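Local coordinates for oxysterol-binding protein homolog 1 (Saccharomyces cerevisiae, PDB 5H28) that transfers sterols and other lipids between membranes, its ankyrin-repeat domain, the part modelled here, targeting it to the nucleus-vacuole junction through NVJ1, at residues I200-L205 / I244-L249; N85-L90 / V115-H120; L77-R82 / L106-I111. One frame throughout, in Å; residues are numbered along the deposited sequence.

From the N terminus, the loop L77-R82 opens interaction 3 and N85-L90 opens interaction 2 a few residues later. The chain then runs through helices 89-95 and 99-106, and L106-I111 comes back to close interaction 3 before V115-H120 closes interaction 2. The two therefore cross, and their centres are about 13 Å apart. They also touch, since R82 NH2 of interaction 3 probably donates a hydrogen bond to L116 O of interaction 2. Both tie together the loops that flank the same helix pair. Interaction 1 follows in series, its centre about 36 Å from that of interaction 3, and joins helix 199-207 to helix 241-256 in the C-terminal part of the domain.

Interaction 1 (I200-L205 / I244-L249); sequences IMCRWL and IELKKL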
loop_
_atom_site.group_PDB
_atom_site.type_symbol
_atom_site.label_atom_id
_atom_site.label_comp_id
_atom_site.label_asym_id
_atom_site.label_seq_id
_atom_site.Cartn_x
_atom_site.Cartn_y
_atom_site.Cartn_z
ATOM N N ILE A 200 -6.326 22.148 12.301
ATOM C CA ILE A 200 -7.007 21.380 11.269
ATOM C C ILE A 200 -6.149 20.188 10.851
ATOM O O ILE A 200 -6.655 19.071 10.727
ATOM C CB ILE A 200 -7.336 22.254 10.036
ATOM C CG1 ILE A 200 -8.430 23.261 10.404
ATOM C CG2 ILE A 200 -7.784 21.379 8.868
ATOM C CD1 ILE A 200 -8.833 24.172 9.270
ATOM N N MET A 201 -4.854 20.413 10.645
ATOM C CA MET A 201 -3.983 19.311 10.258
ATOM C C MET A 201 -3.899 18.291 11.390
ATOM O O MET A 201 -3.885 17.086 11.142
ATOM C CB MET A 201 -2.579 19.809 9.909
ATOM C CG MET A 201 -1.609 18.686 9.521
ATOM S SD MET A 201 -2.138 17.710 8.087
ATOM C CE MET A 201 -1.663 18.812 6.769
ATOM N N CYS A 202 -3.837 18.769 12.631
ATOM C CA CYS A 202 -3.778 17.851 13.765
ATOM C C CYS A 202 -5.017 16.955 13.762
ATOM O O CYS A 202 -4.905 15.742 13.928
ATOM C CB CYS A 202 -3.692 18.617 15.088
ATOM S SG CYS A 202 -2.083 19.375 15.415
ATOM N N ARG A 203 -6.192 17.552 13.566
ATOM C CA ARG A 203 -7.439 16.789 13.536
ATOM C C ARG A 203 -7.404 15.758 12.413
ATOM O O ARG A 203 -7.810 14.611 12.603
ATOM C CB ARG A 203 -8.638 17.722 13.334
ATOM C CG ARG A 203 -8.938 18.642 14.505
ATOM C CD ARG A 203 -10.089 19.584 14.164
ATOM N NE ARG A 203 -10.327 20.573 15.215
ATOM C CZ ARG A 203 -10.873 20.302 16.395
ATOM N NH1 ARG A 203 -11.251 19.065 16.688
ATOM N NH2 ARG A 203 -11.028 21.266 17.291
ATOM N N TRP A 204 -6.914 16.164 11.246
ATOM C CA TRP A 204 -6.831 15.268 10.095
ATOM C C TRP A 204 -5.914 14.088 10.407
ATOM O O TRP A 204 -6.235 12.939 10.117
ATOM C CB TRP A 204 -6.293 16.020 8.873
ATOM C CG TRP A 204 -6.433 15.257 7.580
ATOM C CD1 TRP A 204 -7.475 15.324 6.695
ATOM C CD2 TRP A 204 -5.509 14.306 7.038
ATOM N NE1 TRP A 204 -7.253 14.476 5.637
ATOM C CE2 TRP A 204 -6.055 13.837 5.821
ATOM C CE3 TRP A 204 -4.272 13.802 7.463
ATOM C CZ2 TRP A 204 -5.405 12.886 5.024
ATOM C CZ3 TRP A 204 -3.627 12.856 6.669
ATOM C CH2 TRP A 204 -4.197 12.409 5.463
ATOM N N LEU A 205 -4.763 14.377 11.005
ATOM C CA LEU A 205 -3.814 13.328 11.342
ATOM C C LEU A 205 -4.400 12.346 12.350
ATOM O O LEU A 205 -4.256 11.132 12.196
ATOM C CB LEU A 205 -2.523 13.951 11.880
ATOM C CG LEU A 205 -1.710 14.733 10.840
ATOM C CD1 LEU A 205 -0.633 15.535 11.542
ATOM C CD2 LEU A 205 -1.106 13.771 9.817
ATOM N N ILE A 244 -5.932 26.528 23.573
ATOM C CA ILE A 244 -6.976 25.870 24.337
ATOM C C ILE A 244 -7.642 24.814 23.456
ATOM O O ILE A 244 -7.898 23.695 23.902
ATOM C CB ILE A 244 -8.033 26.887 24.829
ATOM C CG1 ILE A 244 -7.404 27.814 25.873
ATOM C CG2 ILE A 244 -9.229 26.156 25.419
ATOM C CD1 ILE A 244 -8.310 28.941 26.324
ATOM N N GLU A 245 -7.913 25.170 22.203
ATOM C CA GLU A 245 -8.541 24.247 21.262
ATOM C C GLU A 245 -7.662 23.016 21.076
ATOM O O GLU A 245 -8.143 21.881 21.082
ATOM C CB GLU A 245 -8.748 24.931 19.905
ATOM C CG GLU A 245 -9.578 24.111 18.918
ATOM C CD GLU A 245 -9.642 24.722 17.525
ATOM O OE1 GLU A 245 -9.532 25.959 17.401
ATOM O OE2 GLU A 245 -9.820 23.961 16.552
ATOM N N LEU A 246 -6.366 23.251 20.916
ATOM C CA LEU A 246 -5.405 22.178 20.713
ATOM C C LEU A 246 -5.328 21.252 21.930
ATOM O O LEU A 246 -5.269 20.027 21.790
ATOM C CB LEU A 246 -4.033 22.782 20.408
ATOM C CG LEU A 246 -2.960 21.846 19.858
ATOM C CD1 LEU A 246 -3.494 21.106 18.642
ATOM C CD2 LEU A 246 -1.725 22.655 19.490
ATOM N N LYS A 247 -5.325 21.838 23.122
ATOM C CA LYS A 247 -5.269 21.055 24.351
ATOM C C LYS A 247 -6.524 20.196 24.464
ATOM O O LYS A 247 -6.448 19.003 24.766
ATOM C CB LYS A 247 -5.156 21.984 25.563
ATOM C CG LYS A 247 -5.052 21.265 26.899
ATOM C CD LYS A 247 -4.858 22.253 28.038
ATOM C CE LYS A 247 -4.689 21.542 29.371
ATOM N NZ LYS A 247 -4.462 22.501 30.491
ATOM N N LYS A 248 -7.680 20.806 24.215
ATOM C CA LYS A 248 -8.950 20.094 24.281
ATOM C C LYS A 248 -9.002 18.955 23.265
ATOM O O LYS A 248 -9.500 17.870 23.567
ATOM C CB LYS A 248 -10.109 21.064 24.038
ATOM C CG LYS A 248 -10.313 22.068 25.160
ATOM C CD LYS A 248 -10.755 21.364 26.434
ATOM C CE LYS A 248 -10.860 22.325 27.603
ATOM N NZ LYS A 248 -9.538 22.903 27.968
ATOM N N LEU A 249 -8.493 19.209 22.064
ATOM C CA LEU A 249 -8.473 18.201 21.006
ATOM C C LEU A 249 -7.654 16.984 21.420
ATOM O O LEU A 249 -8.099 15.844 21.292
ATOM C CB LEU A 249 -7.880 18.790 19.721
ATOM C CG LEU A 249 -7.520 17.778 18.628
ATOM C CD1 LEU A 249 -8.778 17.093 18.117
ATOM C CD2 LEU A 249 -6.801 18.487 17.493
HETATM O O HOH W 1 -9.845 23.205 13.961
HETATM O O HOH W 2 -10.809 21.172 20.258
#
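R203 reaches from helix 199-207, in the predicted third ankyrin repeat, across to E245 and L249 on helix 241-256, and its guanidinium settles between the acid and the leucine. The two helical segments pack side by side, almost parallel at 9°, but their axes come no nearer than 10.9 Å, so long side chains and two waters do the bridging. R203 is extended from CG to NE and crosses the extended E245 at about a right angle, yet the flat ends are turned nearly coplanar, 28° apart. R203 NH2 donates to E245 OE2 at 3.0 Å in a nearly straight salt bridge (170°), edge on, approaching the anti side of the carboxylate oxygen. One water links R203 NE to that same oxygen, 2.7 Å from E245 OE2; a second joins R203 NH2 to the backbone O of E245. Beside the ion pair, L249 lies obliquely against the arginine chain, with CD2 at 3.7 Å from R203 CG and CD1 at 3.5 Å from R203 NH1. On the buried side, C202 CB meets L249 CD2 and C202 SG meets L246 CD1, each pair 3.9 Å apart; L246 also leans on V194 of helix 189-196. The chemistry is thus layered, with an apolar strip inside and a hydrated ion pair at the more exposed side, where a carboxylate oxygen gripped by both arginine and water is likely to stay charged.

Interaction 2 (N85-L90 / V115-H120); sequences NGNTPL and VLNNSH
V115 begins the contact by setting CG1 against CG2 of T88, 3.6 Å apart. The threonine, N-cap of helix 89-95, can offer this methyl because OG1 sits between its backbone N and carbonyl carbon (chi1 63°), where it bonds to H91 ND1. At L116 the chain runs past G86, the touching parts nearly antiparallel, and L116 O accepts from R82 NH2. N117 comes so close that its CA makes a CA-H...O contact of 3.3 Å with G86 O. The N117 side chain lies alongside N87, pointing the same way with the amide planes 61° apart, and its ND2 donates, in its own amide plane, to N87 OD1 at 2.9 Å. Its OD1 accepts the backbone N of L121. At N118 the backbone takes over: its N donates to N85 O at 2.8 Å, nearly straight at 171°, and a water gives the same carbonyl a second donor. From N117 to H120 the chain folds into a type I turn, closed by H120 N on N117 O. T88, P89 and L90, with H91 just beyond, form the TPLH signature of ankyrin repeats, and D83 holds the backbone N atoms of N85 and N87. The contact is mostly polar, side-chain amides and backbone groups satisfying one another, and its closeness at G86 is consistent with the missing side chain, since a CB would clash with N117 CA.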
loop_
_atom_site.group_PDB
_atom_site.type_symbol
_atom_site.label_atom_id
_atom_site.label_comp_id
_atom_site.label_asym_id
_atom_site.label_seq_id
_atom_site.Cartn_x
_atom_site.Cartn_y
_atom_site.Cartn_z
ATOM N N ASN A 85 -4.100 -20.049 -1.358
ATOM C CA ASN A 85 -3.059 -20.157 -0.335
ATOM C C ASN A 85 -2.732 -18.771 0.206
ATOM O O ASN A 85 -1.891 -18.620 1.094
ATOM C CB ASN A 85 -1.770 -20.764 -0.910
ATOM C CG ASN A 85 -1.791 -22.276 -0.919
ATOM O OD1 ASN A 85 -2.343 -22.902 -0.017
ATOM N ND2 ASN A 85 -1.168 -22.873 -1.930
ATOM N N GLY A 86 -3.395 -17.759 -0.343
ATOM C CA GLY A 86 -3.145 -16.396 0.079
ATOM C C GLY A 86 -1.954 -15.819 -0.665
ATOM O O GLY A 86 -1.521 -14.706 -0.371
ATOM N N ASN A 87 -1.422 -16.571 -1.627
ATOM C CA ASN A 87 -0.273 -16.107 -2.400
ATOM C C ASN A 87 -0.647 -15.147 -3.516
ATOM O O ASN A 87 -1.664 -15.317 -4.187
ATOM C CB ASN A 87 0.485 -17.279 -3.029
ATOM C CG ASN A 87 1.255 -18.087 -2.013
ATOM O OD1 ASN A 87 1.883 -17.534 -1.114
ATOM N ND2 ASN A 87 1.223 -19.411 -2.162
ATOM N N THR A 88 0.208 -14.151 -3.712
ATOM C CA THR A 88 0.038 -13.155 -4.765
ATOM C C THR A 88 1.006 -13.551 -5.873
ATOM O O THR A 88 1.823 -14.452 -5.692
ATOM C CB THR A 88 0.465 -11.762 -4.291
ATOM O OG1 THR A 88 1.866 -11.785 -3.977
ATOM C CG2 THR A 88 -0.318 -11.345 -3.062
ATOM N N PRO A 89 0.918 -12.891 -7.039
ATOM C CA PRO A 89 1.838 -13.227 -8.126
ATOM C C PRO A 89 3.288 -13.026 -7.682
ATOM O O PRO A 89 4.177 -13.765 -8.100
ATOM C CB PRO A 89 1.418 -12.263 -9.230
ATOM C CG PRO A 89 -0.076 -12.198 -9.028
ATOM C CD PRO A 89 -0.181 -12.037 -7.526
ATOM N N LEU A 90 3.512 -12.029 -6.829
ATOM C CA LEU A 90 4.852 -11.743 -6.322
ATOM C C LEU A 90 5.359 -12.907 -5.467
ATOM O O LEU A 90 6.539 -13.247 -5.526
ATOM C CB LEU A 90 4.849 -10.448 -5.507
ATOM C CG LEU A 90 6.208 -9.941 -5.017
ATOM C CD1 LEU A 90 7.100 -9.569 -6.198
ATOM C CD2 LEU A 90 5.992 -8.733 -4.113
ATOM N N VAL A 115 1.680 -8.033 1.365
ATOM C CA VAL A 115 0.599 -8.998 1.521
ATOM C C VAL A 115 1.120 -10.293 2.151
ATOM O O VAL A 115 2.174 -10.805 1.771
ATOM C CB VAL A 115 -0.054 -9.319 0.157
ATOM C CG1 VAL A 115 -1.133 -10.378 0.330
ATOM C CG2 VAL A 115 -0.658 -8.052 -0.444
ATOM N N LEU A 116 0.377 -10.822 3.120
ATOM C CA LEU A 116 0.768 -12.062 3.784
ATOM C C LEU A 116 -0.087 -13.203 3.249
ATOM O O LEU A 116 -1.283 -13.024 3.023
ATOM C CB LEU A 116 0.549 -11.946 5.299
ATOM C CG LEU A 116 1.248 -10.786 6.008
ATOM C CD1 LEU A 116 0.826 -10.739 7.471
ATOM C CD2 LEU A 116 2.744 -10.952 5.883
ATOM N N ASN A 117 0.521 -14.364 3.021
ATOM C CA ASN A 117 -0.258 -15.505 2.552
ATOM C C ASN A 117 -0.834 -16.214 3.781
ATOM O O ASN A 117 -0.685 -15.720 4.902
ATOM C CB ASN A 117 0.589 -16.458 1.677
ATOM C CG ASN A 117 1.766 -17.075 2.415
ATOM O OD1 ASN A 117 1.850 -17.021 3.637
ATOM N ND2 ASN A 117 2.679 -17.686 1.660
ATOM N N ASN A 118 -1.498 -17.348 3.586
ATOM C CA ASN A 118 -2.108 -18.061 4.711
ATOM C C ASN A 118 -1.121 -18.516 5.776
ATOM O O ASN A 118 -1.501 -18.702 6.937
ATOM C CB ASN A 118 -2.925 -19.259 4.216
ATOM C CG ASN A 118 -4.171 -18.843 3.454
ATOM O OD1 ASN A 118 -4.997 -19.680 3.091
ATOM N ND2 ASN A 118 -4.312 -17.545 3.209
ATOM N N SER A 119 0.138 -18.697 5.387
ATOM C CA SER A 119 1.181 -19.109 6.324
ATOM C C SER A 119 1.830 -17.893 6.985
ATOM O O SER A 119 2.840 -18.016 7.676
ATOM C CB SER A 119 2.252 -19.943 5.611
ATOM O OG SER A 119 1.799 -21.267 5.378
ATOM N N HIS A 120 1.232 -16.724 6.760
ATOM C CA HIS A 120 1.697 -15.461 7.328
ATOM C C HIS A 120 3.046 -15.000 6.777
ATOM O O HIS A 120 3.812 -14.318 7.459
ATOM C CB HIS A 120 1.748 -15.574 8.858
ATOM C CG HIS A 120 0.490 -16.125 9.457
ATOM N ND1 HIS A 120 0.411 -17.391 9.999
ATOM C CD2 HIS A 120 -0.753 -15.596 9.557
ATOM C CE1 HIS A 120 -0.825 -17.616 10.408
ATOM N NE2 HIS A 120 -1.551 -16.542 10.153
HETATM O O HOH W 3 0.168 -20.030 2.331
#

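Interaction 3 (L77-R82 / L106-I111); sequences LDLNER and LDQPTI
Two neighbouring loops of the ankyrin stack meet here, both folded as type I turns, and L79 and N80 of one carry the contact to Q108, T110 and I111 of the other. The first loop is shaped by an Asx turn in which D78 OD1 accepts from the backbone N of N80. Next to it, L79 pushes its CD2 branch into the second turn: it lies 3.4 Å from Q108 CB, 3.7 Å from T110 OG1 and 3.9 Å from I111 CD1. L79 crosses Q108 at about a right angle and meets its CB and CG; the glutamine bends at chi2 and carries NE2 away to F104 O. Beyond the leucine, V61 of helix 54-64 and L45 of helix 44-51 add to the packing. N80 supplies the polar half. Its ND2 donates to T110 O at 2.8 Å, 162° at the hydrogen and in the plane of its amide. Its OD1 takes the backbone N of N112 and touches I111 CD1 at 3.6 Å, so one amide brackets the backbone on both sides of I111 and is held against rotation. Putting an alanine at N80 would probably leave T110 O and N112 N without these mates and let the two loops shift apart. At the edge, a water sits between L79 N and T110 OG1, 2.8 Å from the latter. A hydrophobic residue followed by asparagine, L79-N80 and again I111-N112, matches the ankyrin consensus, and the asparagine bridge between successive loops is characteristic of ankyrin repeats.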
loop_
_atom_site.group_PDB
_atom_site.type_symbol
_atom_site.label_atom_id
_atom_site.label_comp_id
_atom_site.label_asym_id
_atom_site.label_seq_id
_atom_site.Cartn_x
_atom_site.Cartn_y
_atom_site.Cartn_z
ATOM N N LEU A 77 -7.385 -6.620 -13.685
ATOM C CA LEU A 77 -6.635 -7.607 -12.930
ATOM C C LEU A 77 -5.936 -6.957 -11.753
ATOM O O LEU A 77 -5.380 -5.860 -11.863
ATOM C CB LEU A 77 -5.616 -8.297 -13.839
ATOM C CG LEU A 77 -6.227 -8.965 -15.076
ATOM C CD1 LEU A 77 -5.132 -9.666 -15.860
ATOM C CD2 LEU A 77 -7.312 -9.959 -14.658
ATOM N N ASP A 78 -5.990 -7.642 -10.619
ATOM C CA ASP A 78 -5.380 -7.173 -9.387
ATOM C C ASP A 78 -3.953 -7.700 -9.331
ATOM O O ASP A 78 -3.726 -8.909 -9.314
ATOM C CB ASP A 78 -6.180 -7.698 -8.194
ATOM C CG ASP A 78 -5.732 -7.099 -6.877
ATOM O OD1 ASP A 78 -4.662 -6.456 -6.837
ATOM O OD2 ASP A 78 -6.457 -7.281 -5.877
ATOM N N LEU A 79 -2.988 -6.792 -9.314
ATOM C CA LEU A 79 -1.589 -7.181 -9.254
ATOM C C LEU A 79 -1.324 -7.935 -7.952
ATOM O O LEU A 79 -0.393 -8.735 -7.860
ATOM C CB LEU A 79 -0.713 -5.929 -9.322
ATOM C CG LEU A 79 0.648 -6.037 -10.003
ATOM C CD1 LEU A 79 0.475 -6.562 -11.419
ATOM C CD2 LEU A 79 1.305 -4.664 -10.019
ATOM N N ASN A 80 -2.171 -7.690 -6.956
ATOM C CA ASN A 80 -2.032 -8.303 -5.643
ATOM C C ASN A 80 -3.092 -9.355 -5.327
ATOM O O ASN A 80 -3.381 -9.621 -4.160
ATOM C CB ASN A 80 -2.045 -7.200 -4.590
ATOM C CG ASN A 80 -1.102 -6.073 -4.942
ATOM O OD1 ASN A 80 0.104 -6.282 -5.070
ATOM N ND2 ASN A 80 -1.644 -4.872 -5.119
ATOM N N GLU A 81 -3.663 -9.946 -6.374
ATOM C CA GLU A 81 -4.675 -10.994 -6.237
ATOM C C GLU A 81 -4.142 -12.129 -5.364
ATOM O O GLU A 81 -3.023 -12.590 -5.565
ATOM C CB GLU A 81 -5.016 -11.554 -7.622
ATOM C CG GLU A 81 -6.024 -12.703 -7.644
ATOM C CD GLU A 81 -7.461 -12.228 -7.582
ATOM O OE1 GLU A 81 -7.735 -11.113 -8.074
ATOM O OE2 GLU A 81 -8.319 -12.975 -7.060
ATOM N N ARG A 82 -4.937 -12.588 -4.403
ATOM C CA ARG A 82 -4.509 -13.691 -3.545
ATOM C C ARG A 82 -5.213 -14.978 -3.967
ATOM O O ARG A 82 -6.434 -14.982 -4.162
ATOM C CB ARG A 82 -4.831 -13.388 -2.073
ATOM C CG ARG A 82 -4.070 -12.195 -1.501
ATOM C CD ARG A 82 -4.459 -11.881 -0.054
ATOM N NE ARG A 82 -3.824 -12.752 0.937
ATOM C CZ ARG A 82 -4.475 -13.649 1.674
ATOM N NH1 ARG A 82 -5.783 -13.804 1.528
ATOM N NH2 ARG A 82 -3.823 -14.368 2.580
ATOM N N LEU A 106 7.740 -5.227 -8.530
ATOM C CA LEU A 106 8.065 -4.250 -7.494
ATOM C C LEU A 106 8.134 -2.821 -8.026
ATOM O O LEU A 106 8.077 -1.870 -7.250
ATOM C CB LEU A 106 9.381 -4.619 -6.801
ATOM C CG LEU A 106 9.283 -5.828 -5.863
ATOM C CD1 LEU A 106 10.647 -6.186 -5.312
ATOM C CD2 LEU A 106 8.321 -5.505 -4.731
ATOM N N ASP A 107 8.246 -2.667 -9.344
ATOM C CA ASP A 107 8.299 -1.332 -9.937
ATOM C C ASP A 107 6.927 -0.815 -10.365
ATOM O O ASP A 107 6.809 0.309 -10.845
ATOM C CB ASP A 107 9.232 -1.305 -11.153
ATOM C CG ASP A 107 10.698 -1.398 -10.774
ATOM O OD1 ASP A 107 11.059 -0.958 -9.660
ATOM O OD2 ASP A 107 11.493 -1.899 -11.598
ATOM N N GLN A 108 5.889 -1.625 -10.195
ATOM C CA GLN A 108 4.548 -1.209 -10.597
ATOM C C GLN A 108 3.871 -0.318 -9.566
ATOM O O GLN A 108 4.003 -0.529 -8.364
ATOM C CB GLN A 108 3.677 -2.433 -10.874
ATOM C CG GLN A 108 4.246 -3.331 -11.956
ATOM C CD GLN A 108 4.671 -2.546 -13.176
ATOM O OE1 GLN A 108 3.843 -1.943 -13.860
ATOM N NE2 GLN A 108 5.970 -2.537 -13.450
ATOM N N PRO A 109 3.126 0.691 -10.035
ATOM C CA PRO A 109 2.409 1.648 -9.187
ATOM C C PRO A 109 1.485 1.050 -8.124
ATOM O O PRO A 109 1.426 1.551 -7.001
ATOM C CB PRO A 109 1.631 2.484 -10.200
ATOM C CG PRO A 109 2.527 2.483 -11.389
ATOM C CD PRO A 109 2.970 1.041 -11.458
ATOM N N THR A 110 0.779 -0.022 -8.466
ATOM C CA THR A 110 -0.169 -0.624 -7.532
ATOM C C THR A 110 0.308 -1.843 -6.753
ATOM O O THR A 110 -0.486 -2.479 -6.064
ATOM C CB THR A 110 -1.470 -1.030 -8.251
ATOM O OG1 THR A 110 -1.190 -2.069 -9.198
ATOM C CG2 THR A 110 -2.072 0.160 -8.974
ATOM N N ILE A 111 1.589 -2.171 -6.844
ATOM C CA ILE A 111 2.092 -3.343 -6.138
ATOM C C ILE A 111 2.030 -3.177 -4.620
ATOM O O ILE A 111 2.203 -2.078 -4.094
ATOM C CB ILE A 111 3.563 -3.657 -6.545
ATOM C CG1 ILE A 111 3.930 -5.085 -6.129
ATOM C CG2 ILE A 111 4.524 -2.663 -5.894
ATOM C CD1 ILE A 111 3.198 -6.162 -6.915
HETATM O O HOH W 4 -3.411 -3.779 -9.065
#